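PDB 3S5W: L-ornithine N(5)-monooxygenase from Pseudomonas aeruginosa, which catalyses the FAD- and NADPH-dependent N5-hydroxylation of L-ornithine, the first step in making the hydroxamate groups of the siderophore pyoverdin. Local coordinates for residues L49-Q54 with S93-T98; V104-K109 with R126-D131. All coordinates share one frame; numbering follows the deposited sequence.

Contact 1 of 2, residues L49-Q54 with S93-T98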
loop_
_atom_site.group_PDB
_atom_site.type_symbol
_atom_site.label_atom_id
_atom_site.label_comp_id
_atom_site.label_asym_id
_atom_site.label_seq_id
_atom_site.Cartn_x
_atom_site.Cartn_y
_atom_site.Cartn_z
ATOM N N LEU A 49 -6.118 -18.574 8.880
ATOM C CA LEU A 49 -7.437 -19.203 9.147
ATOM C C LEU A 49 -7.450 -20.659 8.738
ATOM O O LEU A 49 -7.908 -21.509 9.513
ATOM C CB LEU A 49 -8.591 -18.455 8.460
ATOM C CG LEU A 49 -8.914 -17.060 8.987
ATOM C CD1 LEU A 49 -9.856 -16.315 8.038
ATOM C CD2 LEU A 49 -9.435 -17.095 10.406
ATOM N N GLN A 50 -6.924 -20.947 7.545
ATOM C CA GLN A 50 -6.794 -22.326 7.043
ATOM C C GLN A 50 -5.922 -23.231 7.941
ATOM O O GLN A 50 -6.246 -24.425 8.117
ATOM C CB GLN A 50 -6.318 -22.359 5.579
ATOM C CG GLN A 50 -5.996 -23.761 5.066
ATOM C CD GLN A 50 -5.596 -23.788 3.607
ATOM O OE1 GLN A 50 -6.411 -24.099 2.735
ATOM N NE2 GLN A 50 -4.342 -23.456 3.326
ATOM N N GLU A 51 -4.835 -22.675 8.510
ATOM C CA GLU A 51 -3.989 -23.424 9.472
ATOM C C GLU A 51 -4.707 -23.798 10.755
ATOM O O GLU A 51 -4.427 -24.845 11.332
ATOM C CB GLU A 51 -2.703 -22.654 9.851
ATOM C CG GLU A 51 -1.800 -22.354 8.643
ATOM C CD GLU A 51 -0.446 -21.672 8.997
ATOM O OE1 GLU A 51 -0.239 -21.259 10.168
ATOM O OE2 GLU A 51 0.406 -21.560 8.075
ATOM N N ARG A 52 -5.611 -22.935 11.202
ATOM C CA ARG A 52 -6.360 -23.150 12.431
ATOM C C ARG A 52 -7.564 -24.090 12.268
ATOM O O ARG A 52 -8.049 -24.638 13.260
ATOM C CB ARG A 52 -6.835 -21.816 12.991
ATOM C CG ARG A 52 -5.743 -20.913 13.526
ATOM C CD ARG A 52 -6.318 -19.640 14.105
ATOM N NE ARG A 52 -5.300 -18.778 14.727
ATOM C CZ ARG A 52 -4.819 -18.908 15.965
ATOM N NH1 ARG A 52 -5.250 -19.875 16.759
ATOM N NH2 ARG A 52 -3.903 -18.054 16.424
ATOM N N ALA A 53 -8.013 -24.275 11.023
ATOM C CA ALA A 53 -9.254 -24.977 10.690
ATOM C C ALA A 53 -9.320 -26.418 11.203
ATOM O O ALA A 53 -10.335 -26.803 11.786
ATOM C CB ALA A 53 -9.530 -24.921 9.181
ATOM N N GLN A 54 -8.257 -27.205 11.016
ATOM C CA GLN A 54 -8.280 -28.598 11.502
ATOM C C GLN A 54 -8.506 -28.689 13.015
ATOM O O GLN A 54 -9.427 -29.376 13.461
ATOM C CB GLN A 54 -7.047 -29.394 11.072
ATOM C CG GLN A 54 -7.424 -30.819 10.599
ATOM C CD GLN A 54 -6.372 -31.869 10.917
ATOM O OE1 GLN A 54 -5.312 -31.567 11.479
ATOM N NE2 GLN A 54 -6.661 -33.117 10.554
ATOM N N SER A 93 6.308 -16.944 6.330
ATOM C CA SER A 93 7.537 -17.515 6.883
ATOM C C SER A 93 7.887 -17.091 8.300
ATOM O O SER A 93 8.428 -17.897 9.061
ATOM C CB SER A 93 8.725 -17.343 5.920
ATOM O OG SER A 93 8.520 -18.177 4.786
ATOM N N LEU A 94 7.606 -15.841 8.667
ATOM C CA LEU A 94 7.882 -15.410 10.050
ATOM C C LEU A 94 7.078 -16.203 11.091
ATOM O O LEU A 94 7.458 -16.254 12.254
ATOM C CB LEU A 94 7.638 -13.913 10.229
ATOM C CG LEU A 94 8.589 -12.975 9.486
ATOM C CD1 LEU A 94 8.454 -11.546 10.010
ATOM C CD2 LEU A 94 10.015 -13.465 9.656
ATOM N N ARG A 95 5.948 -16.764 10.657
ATOM C CA ARG A 95 5.121 -17.622 11.513
ATOM C C ARG A 95 5.437 -19.095 11.296
ATOM O O ARG A 95 5.614 -19.829 12.252
ATOM C CB ARG A 95 3.626 -17.416 11.223
ATOM C CG ARG A 95 2.701 -18.182 12.211
ATOM C CD ARG A 95 1.219 -18.060 11.812
ATOM N NE ARG A 95 0.939 -18.671 10.526
ATOM C CZ ARG A 95 0.642 -17.989 9.425
ATOM N NH1 ARG A 95 0.586 -16.663 9.461
ATOM N NH2 ARG A 95 0.415 -18.623 8.284
ATOM N N ASN A 96 5.485 -19.503 10.027
ATOM C CA ASN A 96 5.500 -20.915 9.635
ATOM C C ASN A 96 6.282 -21.151 8.338
ATOM O O ASN A 96 5.697 -21.174 7.267
ATOM C CB ASN A 96 4.052 -21.438 9.503
ATOM C CG ASN A 96 3.983 -22.890 9.053
ATOM O OD1 ASN A 96 2.981 -23.322 8.484
ATOM N ND2 ASN A 96 5.050 -23.639 9.286
ATOM N N PRO A 97 7.628 -21.333 8.434
ATOM C CA PRO A 97 8.433 -21.588 7.245
ATOM C C PRO A 97 8.070 -22.856 6.506
ATOM O O PRO A 97 8.457 -22.995 5.351
ATOM C CB PRO A 97 9.857 -21.737 7.805
ATOM C CG PRO A 97 9.856 -20.902 9.005
ATOM C CD PRO A 97 8.470 -21.144 9.620
ATOM N N THR A 98 7.353 -23.777 7.169
ATOM C CA THR A 98 6.944 -25.030 6.518
ATOM C C THR A 98 5.637 -24.874 5.700
ATOM O O THR A 98 5.185 -25.816 5.040
ATOM C CB THR A 98 6.778 -26.220 7.528
ATOM O OG1 THR A 98 5.577 -26.050 8.283
ATOM C CG2 THR A 98 7.959 -26.337 8.473
#
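Glu51 and Arg95 reach for each other from opposite directions and meet in a two-pronged salt bridge, the tight part of this contact. Arg95 presents the side of its guanidinium, with NE 2.9 Å from Glu51 OE1 and NH2 2.9 Å from Glu51 OE2, one nitrogen to each oxygen. The two bonds are unequal in geometry. The one from NH2 is nearly straight, with an N-H...O angle of 174°, and its acceptor lies in the guanidinium plane; the one from NE is bent to 141°. Both donors approach from above the carboxylate, because the two flat groups are turned 74° apart instead of lying coplanar. The carboxylate gets there on an extended side chain, whereas the arginine chain bends at its CG-CD bond, which turns its NE and NH2 toward the helix. The side chain of Asn96 lies close beside Glu51 OE2, on the same tight side.

Helix 40-56, which carries Glu51, follows strand 30-36 and precedes the parallel strand 61-65, making the beta-alpha-beta unit of the FAD-binding Rossmann-type domain; residues 93-98 belong to the long loop between strand 61-65 and helix 103-109. The bridge thus ties that loop to the C-terminal part of helix 40-56. Arg95 NH1 is hydrogen-bonded to the carbonyl oxygen of Pro433, so the same guanidinium also links the loop to helix 432-447, and its side chain touches Ile47 and Ala48 on the earlier part of helix 40-56.

Away from these side-chain ends the contact is loose. The backbones stay well apart, the closest CA atoms being those of Glu51 and Asn96 at 9.8 Å, and just 121 Å² is buried between the segments. Glu51, Arg95 and Asn96 all remain partly open to solvent at the protein surface.

Contact 2 of 2, residues V104-K109 with R126-D131. With FAD (flavin-adenine dinucleotide), chain C.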
loop_
_atom_site.group_PDB
_atom_site.type_symbol
_atom_site.label_atom_id
_atom_site.label_comp_id
_atom_site.label_asym_id
_atom_site.label_seq_id
_atom_site.Cartn_x
_atom_site.Cartn_y
_atom_site.Cartn_z
ATOM N N VAL A 104 9.736 -19.403 -1.023
ATOM C CA VAL A 104 10.653 -20.477 -1.475
ATOM C C VAL A 104 9.845 -21.623 -2.104
ATOM O O VAL A 104 10.215 -22.156 -3.146
ATOM C CB VAL A 104 11.615 -20.924 -0.372
ATOM C CG1 VAL A 104 12.515 -22.092 -0.828
ATOM C CG2 VAL A 104 12.480 -19.761 0.065
ATOM N N ASN A 105 8.720 -21.978 -1.490
ATOM C CA ASN A 105 7.912 -23.058 -2.070
ATOM C C ASN A 105 7.314 -22.667 -3.411
ATOM O O ASN A 105 7.295 -23.467 -4.358
ATOM C CB ASN A 105 6.849 -23.592 -1.119
ATOM C CG ASN A 105 6.389 -24.986 -1.547
ATOM O OD1 ASN A 105 7.221 -25.851 -1.800
ATOM N ND2 ASN A 105 5.082 -25.175 -1.694
ATOM N N TYR A 106 6.868 -21.404 -3.499
ATOM C CA TYR A 106 6.391 -20.835 -4.726
ATOM C C TYR A 106 7.419 -21.008 -5.864
ATOM O O TYR A 106 7.067 -21.462 -6.964
ATOM C CB TYR A 106 5.996 -19.355 -4.496
ATOM C CG TYR A 106 6.061 -18.532 -5.746
ATOM C CD1 TYR A 106 7.160 -17.713 -6.005
ATOM C CD2 TYR A 106 5.033 -18.574 -6.682
ATOM C CE1 TYR A 106 7.237 -16.987 -7.169
ATOM C CE2 TYR A 106 5.095 -17.820 -7.853
ATOM C CZ TYR A 106 6.192 -17.033 -8.085
ATOM O OH TYR A 106 6.267 -16.294 -9.237
ATOM N N LEU A 107 8.684 -20.673 -5.588
ATOM C CA LEU A 107 9.757 -20.844 -6.584
ATOM C C LEU A 107 9.936 -22.310 -6.977
ATOM O O LEU A 107 10.078 -22.630 -8.161
ATOM C CB LEU A 107 11.097 -20.310 -6.042
ATOM C CG LEU A 107 11.170 -18.788 -5.819
ATOM C CD1 LEU A 107 12.520 -18.505 -5.098
ATOM C CD2 LEU A 107 11.050 -18.057 -7.159
ATOM N N HIS A 108 9.914 -23.179 -5.981
ATOM C CA HIS A 108 10.105 -24.602 -6.225
ATOM C C HIS A 108 8.965 -25.173 -7.083
ATOM O O HIS A 108 9.193 -25.937 -8.010
ATOM C CB HIS A 108 10.204 -25.357 -4.894
ATOM C CG HIS A 108 10.308 -26.839 -5.071
ATOM N ND1 HIS A 108 11.492 -27.463 -5.400
ATOM C CD2 HIS A 108 9.368 -27.804 -5.038
ATOM C CE1 HIS A 108 11.280 -28.758 -5.534
ATOM N NE2 HIS A 108 10.000 -28.992 -5.322
ATOM N N LYS A 109 7.740 -24.775 -6.767
ATOM C CA LYS A 109 6.563 -25.161 -7.566
ATOM C C LYS A 109 6.591 -24.660 -9.004
ATOM O O LYS A 109 5.956 -25.271 -9.867
ATOM C CB LYS A 109 5.263 -24.712 -6.884
ATOM C CG LYS A 109 4.972 -25.442 -5.552
ATOM C CD LYS A 109 4.656 -26.934 -5.737
ATOM C CE LYS A 109 3.157 -27.153 -5.761
ATOM N NZ LYS A 109 2.837 -28.579 -5.488
ATOM N N ARG A 126 9.197 -6.544 -8.043
ATOM C CA ARG A 126 7.789 -6.506 -7.608
ATOM C C ARG A 126 6.854 -7.288 -8.564
ATOM O O ARG A 126 5.815 -7.813 -8.135
ATOM C CB ARG A 126 7.313 -5.065 -7.368
ATOM C CG ARG A 126 7.924 -4.478 -6.096
ATOM C CD ARG A 126 7.123 -3.250 -5.603
ATOM N NE ARG A 126 7.412 -2.077 -6.419
ATOM C CZ ARG A 126 6.532 -1.401 -7.167
ATOM N NH1 ARG A 126 5.262 -1.766 -7.231
ATOM N NH2 ARG A 126 6.935 -0.337 -7.852
ATOM N N MET A 127 7.228 -7.392 -9.837
ATOM C CA MET A 127 6.430 -8.192 -10.787
ATOM C C MET A 127 6.451 -9.667 -10.370
ATOM O O MET A 127 5.457 -10.364 -10.506
ATOM C CB MET A 127 6.933 -8.080 -12.246
ATOM C CG MET A 127 6.816 -6.695 -12.889
ATOM S SD MET A 127 7.238 -6.666 -14.692
ATOM C CE MET A 127 5.590 -6.791 -15.423
ATOM N N GLU A 128 7.586 -10.149 -9.874
ATOM C CA GLU A 128 7.631 -11.554 -9.388
ATOM C C GLU A 128 6.847 -11.696 -8.090
ATOM O O GLU A 128 6.163 -12.682 -7.879
ATOM C CB GLU A 128 9.062 -12.055 -9.214
ATOM C CG GLU A 128 9.121 -13.578 -8.873
ATOM C CD GLU A 128 10.547 -14.141 -8.811
ATOM O OE1 GLU A 128 11.505 -13.374 -8.584
ATOM O OE2 GLU A 128 10.711 -15.363 -8.992
ATOM N N PHE A 129 6.933 -10.705 -7.202
ATOM C CA PHE A 129 6.157 -10.835 -5.976
ATOM C C PHE A 129 4.644 -10.779 -6.279
ATOM O O PHE A 129 3.870 -11.417 -5.600
ATOM C CB PHE A 129 6.537 -9.769 -4.969
ATOM C CG PHE A 129 6.149 -10.121 -3.565
ATOM C CD1 PHE A 129 6.904 -11.036 -2.841
ATOM C CD2 PHE A 129 5.050 -9.541 -2.969
ATOM C CE1 PHE A 129 6.563 -11.369 -1.515
ATOM C CE2 PHE A 129 4.695 -9.875 -1.642
ATOM C CZ PHE A 129 5.458 -10.782 -0.926
ATOM N N ASN A 130 4.255 -9.990 -7.288
ATOM C CA ASN A 130 2.866 -9.953 -7.786
ATOM C C ASN A 130 2.412 -11.359 -8.248
ATOM O O ASN A 130 1.330 -11.815 -7.910
ATOM C CB ASN A 130 2.717 -8.948 -8.952
ATOM C CG ASN A 130 1.335 -9.011 -9.607
ATOM O OD1 ASN A 130 0.307 -8.743 -8.960
ATOM N ND2 ASN A 130 1.303 -9.389 -10.892
ATOM N N ASP A 131 3.259 -12.034 -9.018
ATOM C CA ASP A 131 2.961 -13.394 -9.479
ATOM C C ASP A 131 2.828 -14.359 -8.289
ATOM O O ASP A 131 1.944 -15.210 -8.278
ATOM C CB ASP A 131 4.057 -13.878 -10.432
ATOM C CG ASP A 131 3.658 -15.120 -11.169
ATOM O OD1 ASP A 131 2.821 -14.988 -12.067
ATOM O OD2 ASP A 131 4.166 -16.216 -10.841
HETATM P PA FAD C . -3.427 -3.587 -0.449
HETATM O O1A FAD C . -3.454 -2.153 -0.821
HETATM O O2A FAD C . -2.280 -4.406 -1.066
HETATM O O5B FAD C . -4.824 -4.295 -0.886
HETATM C C5B FAD C . -6.041 -3.633 -0.630
HETATM C C4B FAD C . -7.051 -4.336 -1.520
HETATM O O4B FAD C . -8.315 -3.811 -1.214
HETATM C C3B FAD C . -6.792 -4.018 -2.989
HETATM O O3B FAD C . -6.592 -5.216 -3.712
HETATM C C2B FAD C . -8.050 -3.269 -3.449
HETATM O O2B FAD C . -8.499 -3.699 -4.729
HETATM C C1B FAD C . -9.055 -3.686 -2.418
HETATM N N9A FAD C . -10.092 -2.706 -2.110
HETATM C C8A FAD C . -9.938 -1.370 -1.754
HETATM N N7A FAD C . -11.180 -0.872 -1.479
HETATM C C5A FAD C . -12.084 -1.877 -1.634
HETATM C C6A FAD C . -13.470 -1.923 -1.483
HETATM N N6A FAD C . -14.125 -0.914 -0.886
HETATM N N1A FAD C . -14.121 -3.129 -1.734
HETATM C C2A FAD C . -13.444 -4.273 -2.105
HETATM N N3A FAD C . -12.062 -4.231 -2.255
HETATM C C4A FAD C . -11.407 -3.044 -2.021
HETATM N N1 FAD C . 5.432 -3.034 1.305
HETATM C C2 FAD C . 6.565 -3.802 1.543
HETATM O O2 FAD C . 6.708 -4.373 2.611
HETATM N N3 FAD C . 7.544 -3.929 0.581
HETATM C C4 FAD C . 7.426 -3.318 -0.643
HETATM O O4 FAD C . 8.312 -3.499 -1.496
HETATM C C4X FAD C . 6.289 -2.524 -0.888
HETATM N N5 FAD C . 6.147 -1.876 -2.107
HETATM C C5X FAD C . 5.035 -1.086 -2.343
HETATM C C6 FAD C . 4.905 -0.436 -3.579
HETATM C C7 FAD C . 3.802 0.364 -3.845
HETATM C C7M FAD C . 3.736 1.039 -5.192
HETATM C C8 FAD C . 2.836 0.537 -2.861
HETATM C C8M FAD C . 1.616 1.384 -3.080
HETATM C C9 FAD C . 2.953 -0.104 -1.632
HETATM C C9A FAD C . 4.044 -0.940 -1.360
HETATM N N10 FAD C . 4.181 -1.591 -0.128
HETATM C C10 FAD C . 5.313 -2.364 0.105
HETATM C "C1'" FAD C . 3.189 -1.425 0.981
HETATM C "C2'" FAD C . 1.846 -2.149 0.750
HETATM O "O2'" FAD C . 0.909 -1.378 1.510
HETATM C "C3'" FAD C . 1.927 -3.568 1.294
HETATM O "O3'" FAD C . 2.987 -4.322 0.672
HETATM C "C4'" FAD C . 0.613 -4.351 1.048
HETATM O "O4'" FAD C . 0.224 -4.200 -0.312
HETATM C "C5'" FAD C . -0.540 -4.003 2.025
HETATM O "O5'" FAD C . -1.508 -5.028 1.908
HETATM P P FAD C . -3.087 -4.786 2.166
HETATM O O1P FAD C . -3.754 -6.081 1.771
HETATM O O2P FAD C . -3.231 -4.319 3.589
HETATM O O3P FAD C . -3.456 -3.616 1.147
#
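Tyr106 is the first residue of 104-109 to meet the other helix, and its hydroxyl donates a hydrogen bond to Asp131 OD2, with OH and OD2 2.6 Å apart. The acceptor lies in the plane of the phenol ring, at its edge, and offers the lone pair turned away from the other carboxylate oxygen; ring and carboxylate planes are 59° apart. With CG anti to the backbone N (chi1 155°), the ring spans the gap between helices whose local axes come no nearer than 11.6 Å. The hydroxyl also receives a hydrogen bond from Arg112 NH2, which would probably strengthen it as a donor.

One residue on, Leu107 brings its CD2 methyl to 3.3 Å from Glu128 OE2. That oxygen's charge is met by a salt bridge to Arg112, so the same arginine serves both Tyr106 and Glu128. Leu107 also packs on Leu113 and Phe116 of helix 113-119.

The segments cross at 85°, nearly perpendicular, and the separation is bridged mainly by the Tyr106 ring and the extended Glu128 side chain. At the start of 126-131, Arg126 lays one guanidinium face near the flavin, its NH1 3.8 Å from FAD C7M, and forms a salt bridge with Glu241. Helix 126-137 thus contributes Arg126 to the FAD pocket, and helix 103-109 packs on that helix as a second layer.

Overall arrangement
The two contacts follow each other along the chain, their centres 18 Å apart and their nearest atoms about 6 Å apart without touching. Contact 1 is a surface contact, with no buried residue among those that touch; contact 2 is partly buried, with two. They share no helix: contact 1 sets a loop against helix 40-56 of the nucleotide-binding unit, whereas contact 2 crosses two helices, one of which carries an FAD-pocket residue. Their chemistry differs accordingly. A carboxylate is paired directly with arginine in contact 1, but accepts from a phenol in contact 2, where a leucine methyl also lies against a carboxylate oxygen. Loop 93-98 runs on toward helix 103-109, connecting them in sequence.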